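Local coordinates for CrtC domain-containing protein (Fusarium vanettenii 77-13-4, PDB 7A0Q), which probably acts as kievitone hydratase, a fungal lyase that adds water to the isoflavonoid phytoalexin kievitone, at residues 29-34 / 153-158; 60-65 / 221-226; 177-182 / 202-207. All coordinates share one frame; numbering follows the deposited sequence. Where two conformers were deposited one is given.

Contact 1: residues 29-34 / 153-158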
# COMPACT_ATOMS: atom_id res chain seq x y z
N LYS A 29 8.68 -1.22 -13.33
CA LYS A 29 9.00 -2.53 -13.89
C LYS A 29 8.92 -3.57 -12.79
O LYS A 29 9.15 -3.25 -11.61
CB LYS A 29 10.40 -2.53 -14.53
CG LYS A 29 11.53 -2.18 -13.58
CD LYS A 29 12.86 -2.03 -14.32
CE LYS A 29 12.84 -0.83 -15.26
NZ LYS A 29 14.18 -0.52 -15.86
N PRO A 30 8.61 -4.82 -13.12
CA PRO A 30 8.49 -5.85 -12.09
C PRO A 30 9.84 -6.46 -11.74
O PRO A 30 10.81 -6.40 -12.49
CB PRO A 30 7.59 -6.90 -12.74
CG PRO A 30 7.95 -6.79 -14.21
CD PRO A 30 8.26 -5.33 -14.46
N GLU A 31 9.87 -7.07 -10.55
CA GLU A 31 10.96 -7.98 -10.25
C GLU A 31 10.63 -9.36 -10.80
O GLU A 31 9.50 -9.64 -11.23
CB GLU A 31 11.21 -8.03 -8.74
CG GLU A 31 11.86 -6.75 -8.26
CD GLU A 31 12.03 -6.67 -6.75
OE1 GLU A 31 11.32 -7.40 -6.02
OE2 GLU A 31 12.88 -5.87 -6.31
N ASN A 32 11.64 -10.23 -10.84
CA ASN A 32 11.47 -11.60 -11.28
C ASN A 32 12.22 -12.52 -10.33
O ASN A 32 13.13 -13.26 -10.71
CB ASN A 32 11.93 -11.78 -12.73
CG ASN A 32 11.63 -13.18 -13.27
OD1 ASN A 32 10.59 -13.77 -12.96
ND2 ASN A 32 12.53 -13.70 -14.09
N SER A 33 11.85 -12.48 -9.05
CA SER A 33 12.52 -13.24 -8.01
C SER A 33 11.52 -14.13 -7.28
O SER A 33 10.31 -14.10 -7.54
CB SER A 33 13.23 -12.31 -7.03
OG SER A 33 12.47 -11.13 -6.82
N LYS A 34 12.04 -14.92 -6.34
CA LYS A 34 11.21 -15.80 -5.53
C LYS A 34 10.65 -15.02 -4.35
O LYS A 34 11.34 -14.19 -3.76
CB LYS A 34 12.02 -17.00 -5.05
CG LYS A 34 12.83 -17.67 -6.16
CD LYS A 34 11.91 -18.06 -7.32
CE LYS A 34 12.10 -19.51 -7.74
NZ LYS A 34 10.81 -20.15 -8.12
N ALA A 153 3.42 -12.73 -7.69
CA ALA A 153 4.33 -12.25 -6.64
C ALA A 153 5.77 -12.68 -6.91
O ALA A 153 6.44 -13.31 -6.08
CB ALA A 153 3.85 -12.75 -5.28
N THR A 154 6.27 -12.27 -8.08
CA THR A 154 7.64 -12.48 -8.52
C THR A 154 8.61 -11.52 -7.84
O THR A 154 9.45 -10.91 -8.51
CB THR A 154 7.69 -12.30 -10.04
OG1 THR A 154 7.41 -10.92 -10.35
CG2 THR A 154 6.68 -13.19 -10.72
N THR A 155 8.51 -11.38 -6.52
CA THR A 155 9.14 -10.25 -5.84
C THR A 155 9.38 -10.64 -4.38
O THR A 155 8.53 -11.26 -3.74
CB THR A 155 8.25 -9.00 -5.96
OG1 THR A 155 8.90 -7.87 -5.37
CG2 THR A 155 6.86 -9.23 -5.31
N GLY A 156 10.57 -10.30 -3.88
CA GLY A 156 10.94 -10.67 -2.51
C GLY A 156 10.10 -9.92 -1.47
O GLY A 156 9.95 -8.70 -1.54
N ALA A 157 9.55 -10.66 -0.51
CA ALA A 157 8.63 -10.06 0.45
C ALA A 157 9.34 -9.10 1.40
O ALA A 157 10.51 -9.28 1.76
CB ALA A 157 7.92 -11.13 1.29
N VAL A 158 8.61 -8.04 1.78
CA VAL A 158 8.97 -7.15 2.88
C VAL A 158 8.26 -7.69 4.11
O VAL A 158 7.03 -7.63 4.19
CB VAL A 158 8.54 -5.70 2.60
CG1 VAL A 158 8.85 -4.79 3.79
CG2 VAL A 158 9.17 -5.17 1.30
O HOH W 1 13.36 -9.93 -4.81
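Thr155 OG1 is held from two directions: it donates to Glu31 OE1 across a short 2.5 Å and accepts the backbone N-H of Ser180. The carboxylate oxygen is met on its anti side, 33° out of the carboxylate plane, and the two side chains cross at about a right angle. Two torsions make this possible. In Thr155 the hydroxyl lies opposite the backbone N (chi1 -176°), while Glu31 runs extended beyond CG and delivers its carboxylate over the loop 153-158.

A second threonine hydroxyl donates in the same direction, but to the backbone: Thr154 OG1 to Glu31 O at 2.6 Å, approaching from above the carbonyl plane. Next to it the main chains join through Ser33 N and Thr154 O, 2.9 Å apart; the N-H is nearly straight (173°), though Ser33 N comes from well above the carbonyl plane. Thr154 is the centre of an inverse gamma turn, closed by a weak bond from Thr155 N to Ala153 O, and the turn leaves Thr154 O facing Ser33 N. A water accepts from Gly156 N at 3.0 Å and donates weakly to Glu31 OE1.

The other carboxylate oxygen, Glu31 OE2, forms a salt bridge with Arg253 NH2. With a hydroxyl on one oxygen and a guanidinium on the other, Glu31 is probably ionised; Arg253 reaches both loops, through this carboxylate and, from NH1, through Gly156 O, and so links them to strand 245-253 of the C-terminal barrel.

Contact 2: residues 60-65 / 221-226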
# COMPACT_ATOMS: atom_id res chain seq x y z
N TRP A 60 -4.75 -5.28 0.09
CA TRP A 60 -4.47 -3.96 -0.46
C TRP A 60 -3.48 -4.06 -1.61
O TRP A 60 -2.52 -4.83 -1.55
CB TRP A 60 -3.91 -3.08 0.67
CG TRP A 60 -3.66 -1.64 0.44
CD1 TRP A 60 -4.43 -0.60 0.89
CD2 TRP A 60 -2.51 -1.05 -0.19
NE1 TRP A 60 -3.85 0.59 0.55
CE2 TRP A 60 -2.67 0.35 -0.11
CE3 TRP A 60 -1.37 -1.57 -0.82
CZ2 TRP A 60 -1.74 1.25 -0.64
CZ3 TRP A 60 -0.44 -0.67 -1.34
CH2 TRP A 60 -0.63 0.72 -1.25
N SER A 61 -3.72 -3.28 -2.67
CA SER A 61 -2.78 -3.26 -3.78
C SER A 61 -2.66 -1.85 -4.35
O SER A 61 -3.65 -1.12 -4.45
CB SER A 61 -3.18 -4.25 -4.91
OG SER A 61 -4.42 -3.94 -5.53
N SER A 62 -1.43 -1.49 -4.70
CA SER A 62 -1.16 -0.28 -5.48
C SER A 62 -0.38 -0.66 -6.73
O SER A 62 0.75 -1.16 -6.64
CB SER A 62 -0.44 0.77 -4.63
OG SER A 62 0.87 0.34 -4.27
N SER A 63 -0.99 -0.48 -7.90
CA SER A 63 -0.37 -0.85 -9.16
C SER A 63 0.18 0.38 -9.84
O SER A 63 -0.55 1.36 -10.04
CB SER A 63 -1.37 -1.56 -10.08
OG SER A 63 -1.83 -2.76 -9.50
N TYR A 64 1.47 0.34 -10.17
CA TYR A 64 2.16 1.38 -10.91
C TYR A 64 2.22 0.91 -12.36
O TYR A 64 2.97 -0.01 -12.68
CB TYR A 64 3.55 1.60 -10.34
CG TYR A 64 3.58 1.92 -8.85
CD1 TYR A 64 3.57 0.90 -7.90
CD2 TYR A 64 3.60 3.24 -8.41
CE1 TYR A 64 3.60 1.20 -6.53
CE2 TYR A 64 3.63 3.55 -7.07
CZ TYR A 64 3.63 2.53 -6.14
OH TYR A 64 3.65 2.89 -4.81
N ILE A 65 1.42 1.54 -13.23
CA ILE A 65 1.06 0.98 -14.52
C ILE A 65 1.61 1.86 -15.64
O ILE A 65 1.49 3.08 -15.59
CB ILE A 65 -0.47 0.84 -14.66
CG1 ILE A 65 -0.99 -0.33 -13.81
CG2 ILE A 65 -0.87 0.70 -16.13
CD1 ILE A 65 -2.48 -0.31 -13.61
N TRP A 221 1.83 6.01 6.68
CA TRP A 221 2.61 4.90 6.16
C TRP A 221 3.21 5.30 4.83
O TRP A 221 2.52 5.84 3.96
CB TRP A 221 1.74 3.64 5.99
CG TRP A 221 2.43 2.43 5.40
CD1 TRP A 221 3.41 1.68 6.00
CD2 TRP A 221 2.18 1.82 4.13
NE1 TRP A 221 3.79 0.64 5.17
CE2 TRP A 221 3.05 0.71 4.02
CE3 TRP A 221 1.31 2.11 3.07
CZ2 TRP A 221 3.07 -0.12 2.89
CZ3 TRP A 221 1.32 1.28 1.94
CH2 TRP A 221 2.21 0.18 1.86
N PHE A 222 4.50 5.01 4.65
CA PHE A 222 5.19 5.23 3.39
C PHE A 222 5.59 3.90 2.76
O PHE A 222 6.12 3.00 3.43
CB PHE A 222 6.45 6.07 3.58
CG PHE A 222 6.19 7.49 3.93
CD1 PHE A 222 5.94 8.43 2.94
CD2 PHE A 222 6.20 7.90 5.26
CE1 PHE A 222 5.70 9.76 3.26
CE2 PHE A 222 5.97 9.24 5.59
CZ PHE A 222 5.72 10.17 4.59
N GLN A 223 5.39 3.82 1.45
CA GLN A 223 5.82 2.70 0.62
C GLN A 223 6.75 3.28 -0.43
O GLN A 223 6.30 4.03 -1.30
CB GLN A 223 4.60 2.04 -0.03
CG GLN A 223 4.95 0.94 -1.01
CD GLN A 223 3.96 0.80 -2.14
OE1 GLN A 223 4.35 0.74 -3.31
NE2 GLN A 223 2.66 0.72 -1.82
N LEU A 224 8.05 2.97 -0.36
CA LEU A 224 9.03 3.66 -1.19
C LEU A 224 9.80 2.71 -2.10
O LEU A 224 10.23 1.62 -1.67
CB LEU A 224 10.02 4.46 -0.33
CG LEU A 224 9.39 5.41 0.69
CD1 LEU A 224 10.48 6.10 1.51
CD2 LEU A 224 8.43 6.43 0.03
N HIS A 225 10.03 3.16 -3.33
CA HIS A 225 10.85 2.47 -4.32
C HIS A 225 12.00 3.37 -4.75
O HIS A 225 11.80 4.58 -4.94
CB HIS A 225 10.04 2.09 -5.57
CG HIS A 225 8.82 1.28 -5.25
ND1 HIS A 225 8.78 -0.09 -5.40
CD2 HIS A 225 7.62 1.64 -4.74
CE1 HIS A 225 7.59 -0.54 -5.02
NE2 HIS A 225 6.87 0.49 -4.61
N ILE A 226 13.19 2.79 -4.87
CA ILE A 226 14.38 3.51 -5.35
C ILE A 226 14.88 2.78 -6.59
O ILE A 226 15.65 1.81 -6.47
CB ILE A 226 15.46 3.63 -4.26
CG1 ILE A 226 14.88 4.33 -3.03
CG2 ILE A 226 16.68 4.39 -4.80
CD1 ILE A 226 15.80 4.31 -1.81
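The tightly packed part of this contact is the amide of Gln223, where Tyr64 OH donates to Gln223 OE1 at 2.7 Å from above the carbonyl plane. The same oxygen takes the N-H of His225 NE2 at 2.8 Å, this time in the carbonyl plane and on a lone pair. At the other end of the amide, Gln223 NE2 donates to Ser62 OG at 3.1 Å, with the hydroxyl only 2° out of the amide plane, and lies 3.3 Å from Trp60 CH2 at the indole edge. Three bonds therefore fix the amide's rotation; the bend at chi2 (-149°) turns it to meet them.

Beyond it, Trp221 points its edge into the face of Trp60, a T-shaped pair with planes at 89° and centroids 5.4 Å apart, while Trp221 NE1 bonds Ser234 OG. The looser part is Tyr64 against His225, whose rings meet obliquely and come no closer than 3.9 Å, from Tyr64 CE1 to His225 NE2. The backbones themselves stay apart, the strand axes approaching to 11.3 Å, so side chains alone bridge the gap. Such a polar and aromatic seam joins the N-terminal CrtC lipocalin domain to the closed lipocalin-like barrel.

Contact 3: residues 177-182 / 202-207. With IMD (imidazole), chain F.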
# COMPACT_ATOMS: atom_id res chain seq x y z
N GLY A 177 4.58 -7.12 2.59
CA GLY A 177 4.42 -6.44 1.31
C GLY A 177 5.12 -7.25 0.23
O GLY A 177 6.19 -7.81 0.46
N LEU A 178 4.49 -7.31 -0.94
CA LEU A 178 5.11 -7.90 -2.12
C LEU A 178 5.33 -6.75 -3.09
O LEU A 178 4.37 -6.30 -3.74
CB LEU A 178 4.19 -8.97 -2.74
CG LEU A 178 3.73 -10.04 -1.75
CD1 LEU A 178 2.74 -11.03 -2.36
CD2 LEU A 178 4.93 -10.76 -1.13
N PRO A 179 6.55 -6.19 -3.18
CA PRO A 179 6.70 -4.81 -3.69
C PRO A 179 6.59 -4.61 -5.19
O PRO A 179 6.10 -3.56 -5.63
CB PRO A 179 8.10 -4.41 -3.21
CG PRO A 179 8.50 -5.42 -2.23
CD PRO A 179 7.79 -6.69 -2.55
N SER A 180 7.04 -5.58 -5.99
CA SER A 180 7.22 -5.37 -7.42
C SER A 180 6.69 -6.56 -8.22
O SER A 180 7.38 -7.13 -9.07
CB SER A 180 8.69 -5.12 -7.74
OG SER A 180 9.11 -3.90 -7.17
N ALA A 181 5.44 -6.93 -7.95
CA ALA A 181 4.83 -8.08 -8.61
C ALA A 181 4.56 -7.80 -10.08
O ALA A 181 4.10 -6.72 -10.45
CB ALA A 181 3.51 -8.44 -7.92
N LYS A 182 4.85 -8.79 -10.92
CA LYS A 182 4.48 -8.72 -12.33
C LYS A 182 2.98 -8.51 -12.47
O LYS A 182 2.18 -9.20 -11.83
CB LYS A 182 4.92 -10.00 -13.05
CG LYS A 182 4.65 -9.99 -14.55
CD LYS A 182 5.14 -11.29 -15.19
CE LYS A 182 4.72 -11.33 -16.66
NZ LYS A 182 5.10 -12.61 -17.33
N HIS A 202 4.31 -2.57 -12.22
CA HIS A 202 4.45 -3.49 -11.10
C HIS A 202 3.40 -3.15 -10.06
O HIS A 202 2.84 -2.06 -10.05
CB HIS A 202 5.85 -3.44 -10.46
CG HIS A 202 6.18 -2.13 -9.81
ND1 HIS A 202 6.12 -1.93 -8.44
CD2 HIS A 202 6.58 -0.95 -10.34
CE1 HIS A 202 6.48 -0.69 -8.17
NE2 HIS A 202 6.75 -0.07 -9.30
N THR A 203 3.13 -4.12 -9.19
CA THR A 203 2.13 -3.94 -8.14
C THR A 203 2.77 -4.23 -6.79
O THR A 203 3.47 -5.24 -6.64
CB THR A 203 0.92 -4.87 -8.36
OG1 THR A 203 0.25 -4.48 -9.57
CG2 THR A 203 -0.09 -4.78 -7.20
N TRP A 204 2.53 -3.35 -5.82
CA TRP A 204 2.84 -3.63 -4.43
C TRP A 204 1.55 -4.14 -3.82
O TRP A 204 0.56 -3.41 -3.74
CB TRP A 204 3.33 -2.38 -3.71
CG TRP A 204 3.66 -2.60 -2.23
CD1 TRP A 204 2.82 -3.06 -1.24
CD2 TRP A 204 4.92 -2.34 -1.60
NE1 TRP A 204 3.49 -3.09 -0.03
CE2 TRP A 204 4.78 -2.66 -0.23
CE3 TRP A 204 6.15 -1.86 -2.05
CZ2 TRP A 204 5.82 -2.52 0.69
CZ3 TRP A 204 7.19 -1.71 -1.14
CH2 TRP A 204 7.02 -2.05 0.21
N TYR A 205 1.56 -5.40 -3.41
CA TYR A 205 0.45 -6.01 -2.70
C TYR A 205 0.81 -6.04 -1.22
O TYR A 205 1.88 -6.52 -0.84
CB TYR A 205 0.20 -7.42 -3.24
CG TYR A 205 -0.79 -8.21 -2.42
CD1 TYR A 205 -2.17 -8.04 -2.64
CD2 TYR A 205 -0.38 -9.12 -1.46
CE1 TYR A 205 -3.09 -8.76 -1.91
CE2 TYR A 205 -1.30 -9.84 -0.71
CZ TYR A 205 -2.65 -9.65 -0.95
OH TYR A 205 -3.56 -10.38 -0.21
N ASP A 206 -0.08 -5.51 -0.38
CA ASP A 206 0.18 -5.45 1.06
C ASP A 206 -0.93 -6.19 1.80
O ASP A 206 -2.11 -5.91 1.61
CB ASP A 206 0.28 -4.01 1.56
CG ASP A 206 1.24 -3.88 2.71
OD1 ASP A 206 2.46 -3.93 2.47
OD2 ASP A 206 0.77 -3.75 3.86
N ARG A 207 -0.53 -7.12 2.66
CA ARG A 207 -1.45 -7.95 3.42
C ARG A 207 -1.25 -7.69 4.90
O ARG A 207 -0.12 -7.78 5.39
CB ARG A 207 -1.20 -9.43 3.11
CG ARG A 207 -1.98 -10.38 3.95
CD ARG A 207 -3.45 -10.41 3.60
NE ARG A 207 -4.13 -11.41 4.43
CZ ARG A 207 -5.14 -11.16 5.25
NH1 ARG A 207 -5.64 -9.92 5.37
NH2 ARG A 207 -5.68 -12.15 5.95
N1 IMD F . -1.41 0.60 4.75
C2 IMD F . -0.38 -0.24 5.03
N3 IMD F . -0.30 -1.16 4.04
C4 IMD F . -1.26 -0.90 3.13
C5 IMD F . -1.95 0.21 3.57
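Pro179, Leu178 and Tyr205 lose the most surface here: Pro179 by packing on an indole, Leu178 and Tyr205 by pairing with each other. Pro179 lies across one face of the Trp204 indole: its CA sits above the plane, offset toward the rim, and its CB comes within 3.4 Å of Trp204 CE3. The indole reaches this place because its CG lies opposite the backbone N (chi1 179°). The carbonyl of Pro179 points elsewhere, receiving the N-H of His202 ND1 at 3.2 Å on a lone pair, with the oxygen at the edge of the imidazole. That ring is fixed from its far nitrogen too, since His202 NE2 bonds Tyr336 OH.

Leu178 and Tyr205 form the antiparallel hydrogen-bonded pair of the ladder. Leu178 N donates to Tyr205 O at 2.7 Å, nearly straight at 168°, and Tyr205 N returns a bond to Leu178 O at 3.0 Å. Their side chains lie side by side and point the same way, Leu178 CD1 touching Tyr205 CD2 at 3.8 Å; the phenol hydroxyl goes on to Gln51 OE1.

On the indole side of the sheet, Trp204 NE1 donates in its own ring plane to Asp206 OD1 at 2.8 Å, an almost linear bond (177°) that steadies the carboxylate. Asp206 OD2 then accepts from N3 of a bound imidazole at 2.8 Å, a molecule also held by Glu340 OE2 and probably left from crystallisation.

Past Pro179 the chain turns a corner at Ser180, and hydrogen-bonded pairing resumes between Ala181 and Thr203, with both N-H groups bonded across. The register has slipped by one residue between Leu178 and Ala181, which makes this a beta bulge in an antiparallel ladder of the CrtC N-terminal lipocalin domain.

In the fold
Contact 3 lies between the other two, its centre 8 Å from contact 1 and 7 Å from contact 2, whereas contacts 1 and 2 have nearest atoms about 6 Å apart and do not touch. Loop 153-158 runs into the edge of contact 3 through Val158 N and Gly177 O, 2.8 Å apart. Strand 60-65 pairs with strand 202-207 on its other flank, where Tyr64 N lies 2.8 Å from His202 O; across the domain boundary, Gln223 CG packs 3.2 Å from Trp204 CE3. The imidazole that bonds Asp206 in contact 3 also comes within about 3 Å of the Trp221 side chain in contact 2, consistent with a pocket between the two domains.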